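Long-range contact in putative P450-like enzyme (Streptomyces himastatinicus ATCC 53653, PDB 5Z9J), which binds heme and probably acts as a cytochrome P450 monooxygenase in microbial secondary metabolism: residues 278-292 with 303-317. Sequence-based numbering, arbitrary orientation.
With HEM (protoporphyrin IX containing Fe), chain E; TAM (tris(hydroxyethyl)aminomethane), chain F.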
ATOM      1  N   MET A 278       6.888  -6.410   7.014  1.00 21.10           N
ATOM      2  CA  MET A 278       5.954  -6.621   5.904  1.00 20.89           C
ATOM      3  C   MET A 278       5.399  -8.050   5.902  1.00 21.66           C
ATOM      4  O   MET A 278       4.231  -8.290   5.675  1.00 21.64           O
ATOM      5  CB  MET A 278       6.634  -6.269   4.577  1.00 20.68           C
ATOM      6  CG  MET A 278       6.638  -4.683   4.349  1.00 27.94           C
ATOM      7  SD  MET A 278       7.211  -4.312   2.684  1.00 31.71           S
ATOM      8  CE  MET A 278       8.916  -4.604   2.880  1.00 21.33           C
ATOM      9  N   ARG A 279       6.244  -9.002   6.217  1.00 22.46           N
ATOM     10  CA  ARG A 279       5.722 -10.368   6.199  1.00 27.25           C
ATOM     11  C   ARG A 279       4.660 -10.528   7.282  1.00 23.57           C
ATOM     12  O   ARG A 279       3.532 -10.912   6.989  1.00 23.70           O
ATOM     13  CB  ARG A 279       6.853 -11.364   6.398  1.00 24.38           C
ATOM     14  CG  ARG A 279       6.368 -12.796   6.245  1.00 25.48           C
ATOM     15  CD  ARG A 279       7.449 -13.704   6.763  1.00 26.64           C
ATOM     16  NE  ARG A 279       7.762 -13.560   8.183  1.00 26.91           N
ATOM     17  CZ  ARG A 279       7.082 -14.153   9.171  1.00 31.21           C
ATOM     18  NH1 ARG A 279       6.007 -14.901   8.892  1.00 31.07           N
ATOM     19  NH2 ARG A 279       7.463 -13.988  10.432  1.00 28.00           N
ATOM     20  N   TYR A 280       5.019 -10.059   8.484  1.00 28.07           N
ATOM     21  CA  TYR A 280       4.303 -10.304   9.738  1.00 28.59           C
ATOM     22  C   TYR A 280       3.044  -9.468   9.941  1.00 26.57           C
ATOM     23  O   TYR A 280       2.059  -9.924  10.547  1.00 26.66           O
ATOM     24  CB  TYR A 280       5.288 -10.090  10.910  1.00 29.38           C
ATOM     25  CG  TYR A 280       4.737 -10.324  12.281  1.00 31.04           C
ATOM     26  CD1 TYR A 280       4.823 -11.578  12.866  1.00 32.39           C
ATOM     27  CD2 TYR A 280       4.116  -9.291  12.996  1.00 30.79           C
ATOM     28  CE1 TYR A 280       4.320 -11.811  14.114  1.00 34.58           C
ATOM     29  CE2 TYR A 280       3.612  -9.521  14.276  1.00 32.60           C
ATOM     30  CZ  TYR A 280       3.728 -10.798  14.820  1.00 33.45           C
ATOM     31  OH  TYR A 280       3.248 -11.109  16.060  1.00 34.69           O
ATOM     32  N   MET A 281       3.059  -8.227   9.454  1.00 25.69           N
ATOM     33  CA  MET A 281       1.918  -7.359   9.581  1.00 23.88           C
ATOM     34  C   MET A 281       1.839  -6.565   8.274  1.00 24.77           C
ATOM     35  O   MET A 281       2.406  -5.474   8.166  1.00 20.50           O
ATOM     36  CB  MET A 281       2.066  -6.455  10.830  1.00 24.51           C
ATOM     37  CG  MET A 281       0.832  -5.537  11.188  1.00 21.65           C
ATOM     38  SD  MET A 281       1.119  -4.584  12.719  1.00 30.30           S
ATOM     39  CE  MET A 281       1.403  -5.973  13.808  1.00 23.09           C
ATOM     40  N   SER A 282       1.161  -7.153   7.285  1.00 21.19           N
ATOM     41  CA  SER A 282       1.317  -6.763   5.915  1.00 20.68           C
ATOM     42  C   SER A 282       0.429  -5.543   5.647  1.00 20.05           C
ATOM     43  O   SER A 282      -0.794  -5.667   5.697  1.00 20.86           O
ATOM     44  CB  SER A 282       0.993  -7.968   5.020  1.00 21.23           C
ATOM     45  OG  SER A 282       1.770  -9.119   5.435  1.00 26.77           O
ATOM     46  N   PRO A 283       1.034  -4.359   5.406  1.00 33.05           N
ATOM     47  CA  PRO A 283       0.184  -3.178   5.157  1.00 29.55           C
ATOM     48  C   PRO A 283      -0.893  -3.385   4.103  1.00 25.62           C
ATOM     49  O   PRO A 283      -2.050  -2.940   4.245  1.00 22.38           O
ATOM     50  CB  PRO A 283       1.200  -2.099   4.711  1.00 28.31           C
ATOM     51  CG  PRO A 283       2.437  -2.450   5.375  1.00 32.22           C
ATOM     52  CD  PRO A 283       2.466  -3.992   5.421  1.00 31.39           C
ATOM     53  N   ILE A 284      -0.517  -4.045   3.019  1.00 23.55           N
ATOM     54  CA  ILE A 284      -1.518  -4.573   2.089  1.00 22.83           C
ATOM     55  C   ILE A 284      -1.560  -6.092   2.373  1.00 24.79           C
ATOM     56  O   ILE A 284      -0.601  -6.838   2.134  1.00 24.52           O
ATOM     57  CB  ILE A 284      -1.182  -4.294   0.628  1.00 23.74           C
ATOM     58  CG1 ILE A 284      -1.147  -2.775   0.355  1.00 22.14           C
ATOM     59  CG2 ILE A 284      -2.192  -4.906  -0.296  1.00 22.49           C
ATOM     60  CD1 ILE A 284      -2.495  -2.062   0.509  1.00 19.70           C
ATOM     61  N   CYS A 285      -2.663  -6.548   2.950  1.00 23.37           N
ATOM     62  CA  CYS A 285      -2.700  -7.957   3.369  1.00 26.10           C
ATOM     63  C   CYS A 285      -3.617  -8.829   2.498  1.00 26.92           C
ATOM     64  O   CYS A 285      -3.767 -10.017   2.751  1.00 22.71           O
ATOM     65  CB  CYS A 285      -3.090  -8.033   4.837  1.00 26.69           C
ATOM     66  SG  CYS A 285      -4.712  -7.441   5.246  1.00 28.07           S
ATOM     67  N   GLY A 286      -4.285  -8.208   1.527  1.00 21.61           N
ATOM     68  CA  GLY A 286      -5.002  -8.925   0.506  1.00 22.16           C
ATOM     69  C   GLY A 286      -5.165  -8.106  -0.748  1.00 24.92           C
ATOM     70  O   GLY A 286      -5.248  -6.880  -0.678  1.00 24.42           O
ATOM     71  N   VAL A 287      -5.177  -8.771  -1.899  1.00 23.99           N
ATOM     72  CA  VAL A 287      -5.459  -8.095  -3.156  1.00 25.25           C
ATOM     73  C   VAL A 287      -6.502  -8.870  -3.947  1.00 26.39           C
ATOM     74  O   VAL A 287      -6.596 -10.126  -3.837  1.00 23.70           O
ATOM     75  CB  VAL A 287      -4.186  -7.905  -4.036  1.00 29.73           C
ATOM     76  CG1 VAL A 287      -3.119  -7.081  -3.281  1.00 29.34           C
ATOM     77  CG2 VAL A 287      -3.602  -9.209  -4.452  1.00 29.66           C
ATOM     78  N   GLY A 288      -7.275  -8.115  -4.740  1.00 25.59           N
ATOM     79  CA  GLY A 288      -8.368  -8.657  -5.514  1.00 26.97           C
ATOM     80  C   GLY A 288      -7.977  -9.079  -6.911  1.00 27.52           C
ATOM     81  O   GLY A 288      -7.090  -8.502  -7.556  1.00 23.96           O
ATOM     82  N   ARG A 289      -8.625 -10.149  -7.357  1.00 28.29           N
ATOM     83  CA  ARG A 289      -8.390 -10.682  -8.682  1.00 26.97           C
ATOM     84  C   ARG A 289      -9.716 -11.176  -9.210  1.00 28.95           C
ATOM     85  O   ARG A 289     -10.598 -11.534  -8.427  1.00 31.00           O
ATOM     86  CB  ARG A 289      -7.345 -11.798  -8.621  1.00 29.40           C
ATOM     87  CG  ARG A 289      -5.922 -11.341  -8.299  1.00 27.77           C
ATOM     88  CD  ARG A 289      -5.375 -10.439  -9.379  1.00 25.69           C
ATOM     89  NE  ARG A 289      -3.948 -10.117  -9.313  1.00 26.14           N
ATOM     90  CZ  ARG A 289      -3.426  -9.103  -8.623  1.00 27.19           C
ATOM     91  NH1 ARG A 289      -4.191  -8.348  -7.866  1.00 23.56           N
ATOM     92  NH2 ARG A 289      -2.128  -8.866  -8.669  1.00 24.50           N
ATOM     93  N   ALA A 290      -9.876 -11.196 -10.526  1.00 30.70           N
ATOM     94  CA  ALA A 290     -11.097 -11.687 -11.152  1.00 28.46           C
ATOM     95  C   ALA A 290     -10.714 -12.789 -12.084  1.00 29.59           C
ATOM     96  O   ALA A 290      -9.762 -12.620 -12.846  1.00 29.66           O
ATOM     97  CB  ALA A 290     -11.827 -10.561 -11.918  1.00 28.39           C
ATOM     98  N   THR A 291     -11.413 -13.925 -12.009  1.00 33.83           N
ATOM     99  CA  THR A 291     -11.121 -15.079 -12.873  1.00 34.55           C
ATOM    100  C   THR A 291     -11.696 -14.887 -14.279  1.00 34.10           C
ATOM    101  O   THR A 291     -12.886 -14.614 -14.433  1.00 33.53           O
ATOM    102  CB  THR A 291     -11.633 -16.450 -12.271  1.00 32.93           C
ATOM    103  OG1 THR A 291     -13.047 -16.433 -12.048  1.00 34.66           O
ATOM    104  CG2 THR A 291     -10.958 -16.747 -10.953  1.00 32.36           C
ATOM    105  N   ASN A 292     -10.833 -15.039 -15.288  1.00 33.32           N
ATOM    106  CA  ASN A 292     -11.216 -14.937 -16.692  1.00 36.16           C
ATOM    107  C   ASN A 292     -11.776 -16.242 -17.248  1.00 38.01           C
ATOM    108  O   ASN A 292     -12.509 -16.237 -18.243  1.00 38.27           O
ATOM    109  CB  ASN A 292      -9.999 -14.503 -17.537  1.00 36.54           C
ATOM    110  CG  ASN A 292      -9.659 -13.008 -17.368  1.00 35.78           C
ATOM    111  OD1 ASN A 292     -10.452 -12.244 -16.832  1.00 36.20           O
ATOM    112  ND2 ASN A 292      -8.517 -12.595 -17.873  1.00 34.21           N
ATOM    113  N   PRO A 303     -15.207 -21.001 -10.698  1.00 41.00           N
ATOM    114  CA  PRO A 303     -15.769 -20.700 -12.013  1.00 42.73           C
ATOM    115  C   PRO A 303     -15.170 -19.431 -12.620  1.00 42.51           C
ATOM    116  O   PRO A 303     -14.464 -18.683 -11.960  1.00 41.03           O
ATOM    117  CB  PRO A 303     -17.276 -20.517 -11.734  1.00 43.89           C
ATOM    118  CG  PRO A 303     -17.523 -21.253 -10.423  1.00 44.09           C
ATOM    119  CD  PRO A 303     -16.238 -21.078  -9.646  1.00 41.05           C
ATOM    120  N   LYS A 304     -15.435 -19.274 -13.910  1.00 45.40           N
ATOM    121  CA  LYS A 304     -15.245 -18.066 -14.686  1.00 45.99           C
ATOM    122  C   LYS A 304     -15.872 -16.866 -13.974  1.00 42.34           C
ATOM    123  O   LYS A 304     -16.786 -17.026 -13.183  1.00 41.36           O
ATOM    124  CB  LYS A 304     -15.891 -18.257 -16.076  1.00 51.26           C
ATOM    125  CG  LYS A 304     -15.484 -17.246 -17.150  1.00 54.34           C
ATOM    126  CD  LYS A 304     -16.287 -17.420 -18.461  1.00 56.38           C
ATOM    127  CE  LYS A 304     -17.802 -17.328 -18.261  1.00 57.19           C
ATOM    128  NZ  LYS A 304     -18.578 -17.369 -19.541  1.00 58.81           N
ATOM    129  N   ASP A 305     -15.325 -15.681 -14.207  1.00 40.62           N
ATOM    130  CA  ASP A 305     -15.926 -14.422 -13.757  1.00 39.52           C
ATOM    131  C   ASP A 305     -16.231 -14.322 -12.264  1.00 38.70           C
ATOM    132  O   ASP A 305     -17.280 -13.811 -11.882  1.00 38.68           O
ATOM    133  CB  ASP A 305     -17.222 -14.173 -14.531  1.00 40.72           C
ATOM    134  CG  ASP A 305     -17.012 -14.170 -16.026  1.00 44.15           C
ATOM    135  OD1 ASP A 305     -15.905 -13.806 -16.460  1.00 44.32           O
ATOM    136  OD2 ASP A 305     -17.960 -14.503 -16.778  1.00 47.76           O
ATOM    137  N   GLN A 306     -15.314 -14.797 -11.422  1.00 36.65           N
ATOM    138  CA  GLN A 306     -15.489 -14.712  -9.979  1.00 34.31           C
ATOM    139  C   GLN A 306     -14.481 -13.758  -9.373  1.00 32.99           C
ATOM    140  O   GLN A 306     -13.387 -13.568  -9.918  1.00 31.45           O
ATOM    141  CB  GLN A 306     -15.346 -16.091  -9.319  1.00 35.60           C
ATOM    142  CG  GLN A 306     -16.429 -17.135  -9.656  1.00 35.27           C
ATOM    143  CD  GLN A 306     -17.818 -16.697  -9.273  1.00 34.84           C
ATOM    144  OE1 GLN A 306     -18.103 -16.490  -8.089  1.00 34.08           O
ATOM    145  NE2 GLN A 306     -18.717 -16.621 -10.263  1.00 35.26           N
ATOM    146  N   LEU A 307     -14.876 -13.105  -8.284  1.00 32.55           N
ATOM    147  CA  LEU A 307     -13.972 -12.258  -7.534  1.00 32.44           C
ATOM    148  C   LEU A 307     -13.179 -13.130  -6.550  1.00 32.76           C
ATOM    149  O   LEU A 307     -13.771 -13.833  -5.732  1.00 32.38           O
ATOM    150  CB  LEU A 307     -14.747 -11.180  -6.779  1.00 32.61           C
ATOM    151  CG  LEU A 307     -13.968 -10.195  -5.911  1.00 33.72           C
ATOM    152  CD1 LEU A 307     -12.980  -9.374  -6.761  1.00 32.02           C
ATOM    153  CD2 LEU A 307     -14.923  -9.240  -5.189  1.00 34.33           C
ATOM    154  N   LEU A 308     -11.857 -13.065  -6.644  1.00 33.23           N
ATOM    155  CA  LEU A 308     -10.965 -13.806  -5.770  1.00 35.05           C
ATOM    156  C   LEU A 308     -10.055 -12.871  -4.984  1.00 34.29           C
ATOM    157  O   LEU A 308      -9.313 -12.037  -5.562  1.00 34.16           O
ATOM    158  CB  LEU A 308     -10.157 -14.830  -6.580  1.00 38.03           C
ATOM    159  CG  LEU A 308      -9.166 -15.729  -5.831  1.00 39.11           C
ATOM    160  CD1 LEU A 308      -9.942 -16.697  -5.023  1.00 41.19           C
ATOM    161  CD2 LEU A 308      -8.303 -16.510  -6.829  1.00 39.24           C
ATOM    162  N   LEU A 309     -10.158 -13.000  -3.660  1.00 33.25           N
ATOM    163  CA  LEU A 309      -9.321 -12.289  -2.717  1.00 30.96           C
ATOM    164  C   LEU A 309      -8.128 -13.136  -2.358  1.00 29.12           C
ATOM    165  O   LEU A 309      -8.261 -14.187  -1.736  1.00 28.43           O
ATOM    166  CB  LEU A 309     -10.093 -11.938  -1.456  1.00 34.85           C
ATOM    167  CG  LEU A 309     -11.277 -11.020  -1.779  1.00 39.55           C
ATOM    168  CD1 LEU A 309     -11.960 -10.505  -0.517  1.00 41.66           C
ATOM    169  CD2 LEU A 309     -10.885  -9.890  -2.726  1.00 40.27           C
ATOM    170  N   VAL A 310      -6.964 -12.652  -2.777  1.00 28.94           N
ATOM    171  CA  VAL A 310      -5.691 -13.273  -2.512  1.00 28.46           C
ATOM    172  C   VAL A 310      -5.130 -12.707  -1.189  1.00 30.17           C
ATOM    173  O   VAL A 310      -4.722 -11.516  -1.142  1.00 23.92           O
ATOM    174  CB  VAL A 310      -4.713 -13.020  -3.657  1.00 26.68           C
ATOM    175  CG1 VAL A 310      -3.343 -13.567  -3.329  1.00 27.46           C
ATOM    176  CG2 VAL A 310      -5.259 -13.546  -4.972  1.00 26.21           C
ATOM    177  N   TRP A 311      -5.168 -13.512  -0.109  1.00 29.75           N
ATOM    178  CA  TRP A 311      -4.749 -12.979   1.205  1.00 29.07           C
ATOM    179  C   TRP A 311      -3.236 -13.148   1.429  1.00 29.84           C
ATOM    180  O   TRP A 311      -2.755 -14.133   2.000  1.00 25.78           O
ATOM    181  CB  TRP A 311      -5.580 -13.581   2.330  1.00 27.75           C
ATOM    182  CG  TRP A 311      -7.018 -13.183   2.202  1.00 29.35           C
ATOM    183  CD1 TRP A 311      -8.059 -13.952   1.726  1.00 31.29           C
ATOM    184  CD2 TRP A 311      -7.588 -11.895   2.532  1.00 29.10           C
ATOM    185  NE1 TRP A 311      -9.237 -13.207   1.731  1.00 32.85           N
ATOM    186  CE2 TRP A 311      -8.975 -11.957   2.229  1.00 30.94           C
ATOM    187  CE3 TRP A 311      -7.064 -10.711   3.054  1.00 27.96           C
ATOM    188  CZ2 TRP A 311      -9.835 -10.862   2.434  1.00 31.20           C
ATOM    189  CZ3 TRP A 311      -7.919  -9.626   3.250  1.00 27.88           C
ATOM    190  CH2 TRP A 311      -9.286  -9.715   2.936  1.00 28.53           C
ATOM    191  N   THR A 312      -2.495 -12.178   0.899  1.00 24.06           N
ATOM    192  CA  THR A 312      -1.078 -12.091   1.025  1.00 23.89           C
ATOM    193  C   THR A 312      -0.735 -12.037   2.510  1.00 30.32           C
ATOM    194  O   THR A 312       0.274 -12.647   2.930  1.00 31.59           O
ATOM    195  CB  THR A 312      -0.549 -10.831   0.290  1.00 27.73           C
ATOM    196  OG1 THR A 312      -1.295  -9.714   0.759  1.00 22.18           O
ATOM    197  CG2 THR A 312      -0.735 -10.977  -1.209  1.00 23.18           C
ATOM    198  N   GLY A 313      -1.561 -11.384   3.343  1.00 27.33           N
ATOM    199  CA  GLY A 313      -1.259 -11.391   4.778  1.00 23.66           C
ATOM    200  C   GLY A 313      -1.278 -12.825   5.345  1.00 24.94           C
ATOM    201  O   GLY A 313      -0.437 -13.225   6.147  1.00 25.41           O
ATOM    202  N   ALA A 314      -2.264 -13.598   4.941  1.00 25.63           N
ATOM    203  CA  ALA A 314      -2.360 -14.985   5.424  1.00 27.34           C
ATOM    204  C   ALA A 314      -1.265 -15.871   4.798  1.00 29.09           C
ATOM    205  O   ALA A 314      -0.665 -16.715   5.481  1.00 31.43           O
ATOM    206  CB  ALA A 314      -3.751 -15.525   5.131  1.00 28.80           C
ATOM    207  N   ALA A 315      -0.974 -15.670   3.514  1.00 27.26           N
ATOM    208  CA  ALA A 315       0.063 -16.417   2.810  1.00 31.12           C
ATOM    209  C   ALA A 315       1.383 -16.257   3.515  1.00 31.43           C
ATOM    210  O   ALA A 315       2.114 -17.252   3.685  1.00 30.83           O
ATOM    211  CB  ALA A 315       0.198 -15.926   1.368  1.00 29.19           C
ATOM    212  N   ASN A 316       1.598 -15.038   4.038  1.00 29.85           N
ATOM    213  CA  ASN A 316       2.824 -14.699   4.732  1.00 30.10           C
ATOM    214  C   ASN A 316       2.966 -15.405   6.064  1.00 31.13           C
ATOM    215  O   ASN A 316       4.056 -15.339   6.683  1.00 27.68           O
ATOM    216  CB  ASN A 316       2.896 -13.185   5.009  1.00 28.71           C
ATOM    217  CG  ASN A 316       3.218 -12.367   3.770  1.00 27.81           C
ATOM    218  OD1 ASN A 316       3.723 -12.885   2.786  1.00 29.05           O
ATOM    219  ND2 ASN A 316       2.920 -11.094   3.815  1.00 27.15           N
ATOM    220  N   ARG A 317       1.886 -16.012   6.545  1.00 28.19           N
ATOM    221  CA  ARG A 317       2.010 -16.817   7.775  1.00 36.04           C
ATOM    222  C   ARG A 317       1.981 -18.318   7.443  1.00 37.19           C
ATOM    223  O   ARG A 317       1.833 -19.161   8.338  1.00 38.37           O
ATOM    224  CB  ARG A 317       0.891 -16.482   8.769  1.00 33.59           C
ATOM    225  CG  ARG A 317       0.802 -14.989   9.150  1.00 34.39           C
ATOM    226  CD  ARG A 317       2.122 -14.459   9.698  1.00 33.24           C
ATOM    227  NE  ARG A 317       1.965 -13.174  10.365  1.00 30.90           N
ATOM    228  CZ  ARG A 317       1.741 -13.050  11.673  1.00 31.92           C
ATOM    229  NH1 ARG A 317       1.669 -14.133  12.449  1.00 28.58           N
ATOM    230  NH2 ARG A 317       1.608 -11.847  12.210  1.00 26.50           N
TER
HETATM  231  CHA HEM E 401       1.869  -2.309  -6.204  1.00 22.04           C
HETATM  232  CHB HEM E 401       2.348  -2.933  -1.472  1.00 23.75           C
HETATM  233  CHC HEM E 401       4.545   1.368  -1.231  1.00 21.59           C
HETATM  234  CHD HEM E 401       3.209   2.388  -5.705  1.00 20.05           C
HETATM  235  C1A HEM E 401       1.806  -2.923  -4.974  1.00 21.94           C
HETATM  236  C2A HEM E 401       1.287  -4.254  -4.649  1.00 24.23           C
HETATM  237  C3A HEM E 401       1.438  -4.435  -3.335  1.00 22.40           C
HETATM  238  C4A HEM E 401       2.042  -3.214  -2.782  1.00 23.31           C
HETATM  239  CMA HEM E 401       1.024  -5.682  -2.542  1.00 21.77           C
HETATM  240  CAA HEM E 401       0.687  -5.276  -5.637  1.00 26.63           C
HETATM  241  CBA HEM E 401      -0.761  -4.923  -5.998  1.00 27.48           C
HETATM  242  CGA HEM E 401      -1.467  -6.070  -6.732  1.00 28.39           C
HETATM  243  O1A HEM E 401      -2.700  -6.011  -6.962  1.00 30.29           O
HETATM  244  O2A HEM E 401      -0.828  -7.057  -7.139  1.00 26.05           O
HETATM  245  C1B HEM E 401       3.045  -1.851  -1.013  1.00 24.78           C
HETATM  246  C2B HEM E 401       3.593  -1.735   0.312  1.00 24.88           C
HETATM  247  C3B HEM E 401       4.203  -0.546   0.378  1.00 23.64           C
HETATM  248  C4B HEM E 401       4.029   0.123  -0.902  1.00 22.66           C
HETATM  249  CMB HEM E 401       3.450  -2.845   1.368  1.00 26.32           C
HETATM  250  CAB HEM E 401       4.955   0.114   1.540  1.00 23.84           C
HETATM  251  CBB HEM E 401       5.169  -0.480   2.715  1.00 22.73           C
HETATM  252  C1C HEM E 401       4.414   2.039  -2.432  1.00 20.89           C
HETATM  253  C2C HEM E 401       4.953   3.381  -2.764  1.00 19.68           C
HETATM  254  C3C HEM E 401       4.574   3.638  -4.008  1.00 20.48           C
HETATM  255  C4C HEM E 401       3.792   2.517  -4.464  1.00 20.47           C
HETATM  256  CMC HEM E 401       5.816   4.222  -1.805  1.00 17.34           C
HETATM  257  CAC HEM E 401       4.786   4.860  -4.933  1.00 21.94           C
HETATM  258  CBC HEM E 401       5.507   5.924  -4.611  1.00 22.27           C
HETATM  259  C1D HEM E 401       2.698   1.243  -6.222  1.00 20.42           C
HETATM  260  C2D HEM E 401       2.135   1.140  -7.535  1.00 21.62           C
HETATM  261  C3D HEM E 401       1.745  -0.320  -7.688  1.00 22.13           C
HETATM  262  C4D HEM E 401       2.092  -0.967  -6.455  1.00 21.84           C
HETATM  263  CMD HEM E 401       1.953   2.263  -8.586  1.00 20.75           C
HETATM  264  CAD HEM E 401       1.042  -0.937  -8.902  1.00 23.93           C
HETATM  265  CBD HEM E 401       2.049  -1.508  -9.877  1.00 24.83           C
HETATM  266  CGD HEM E 401       1.290  -2.282 -10.940  1.00 25.86           C
HETATM  267  O1D HEM E 401       0.083  -2.573 -10.768  1.00 26.13           O
HETATM  268  O2D HEM E 401       1.913  -2.641 -11.971  1.00 26.76           O
HETATM  269  NA  HEM E 401       2.247  -2.355  -3.811  1.00 23.92           N
HETATM  270  NB  HEM E 401       3.312  -0.688  -1.727  1.00 24.40           N
HETATM  271  NC  HEM E 401       3.714   1.599  -3.494  1.00 22.44           N
HETATM  272  ND  HEM E 401       2.692  -0.025  -5.610  1.00 24.53           N
HETATM  273 FE   HEM E 401       3.113  -0.394  -3.741  1.00 58.43          FE
HETATM  274  C   TAM F 402     -12.758 -13.044   5.280  1.00 34.58           C
HETATM  275  C1  TAM F 402     -13.082 -14.541   5.677  1.00 48.37           C
HETATM  276  C2  TAM F 402     -12.806 -12.100   6.495  1.00 36.79           C
HETATM  277  C3  TAM F 402     -11.360 -12.976   4.601  1.00 56.31           C
HETATM  278  C4  TAM F 402     -12.826 -14.818   7.162  1.00 49.57           C
HETATM  279  C5  TAM F 402     -12.499 -10.690   6.016  1.00 37.06           C
HETATM  280  C6  TAM F 402     -10.227 -13.672   5.390  1.00 47.28           C
HETATM  281  N   TAM F 402     -13.728 -12.569   4.298  1.00 35.01           N
HETATM  282  O4  TAM F 402     -14.014 -14.638   7.910  1.00 51.33           O
HETATM  283  O5  TAM F 402     -13.078 -10.551   4.706  1.00 38.90           O
HETATM  284  O6  TAM F 402      -9.956 -12.929   6.560  1.00 47.58           O
HETATM  285  O   HOH W   1       0.951 -11.738   8.115  1.00 19.51           O
HETATM  286  O   HOH W   2     -14.232 -14.304 -18.961  1.00 39.80           O
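R317 lays its guanidinium flat over one face of the Y280 ring, the planes 19° apart and CZ of R317 4.0 Å from the ring centroid, a cation-pi stack. A bend at chi2 (-56°) folds the arginine back toward the end of helix 270-280, and its NH2, above the ring centre, also donates 2.6 Å to Y280 O, in the carbonyl plane and on a lone pair. NH1 of R317 is paired with D326, and NE donates a hydrogen bond to a water close to R279 O and G313 O. With R317 cut back to an alanine, Y280 O would probably lose its strong donor, D326 its salt-bridge mate and the ring its stacked cation. Beside this pair, R279 and N316 run past each other in opposite directions: R279 NH1 reaches N316 O edge-on at 3.0 Å, while NE bridges to E276. N316 ND2 donates to S282 OG at 2.8 Å, the hydroxyl lying in the amide plane and donating to M278 O.

Farther along, strands 287-291 and 307-310 pair antiparallel. V287 CG2 packs on V310 CB, and R289 CG lies against V310 CG2 before the chain turns toward the heme. There NH1 of R289 is 2.9 Å from propionate O1A and NH2 2.7 Å from O2A, a two-pronged bond along the guanidinium edge; NH1 also holds G288 O. At the far end T291, its OG1 set between backbone N and carbonyl carbon (chi1 59°), donates to P303 O at 2.7 Å and accepts from Q306 N at 2.9 Å. Helix end, heme-propionate arginine and antiparallel strand pair are characteristic of the P450 fold, in which E276 and R279 form the ExxR motif and the strands belong to the beta sheet beside the heme.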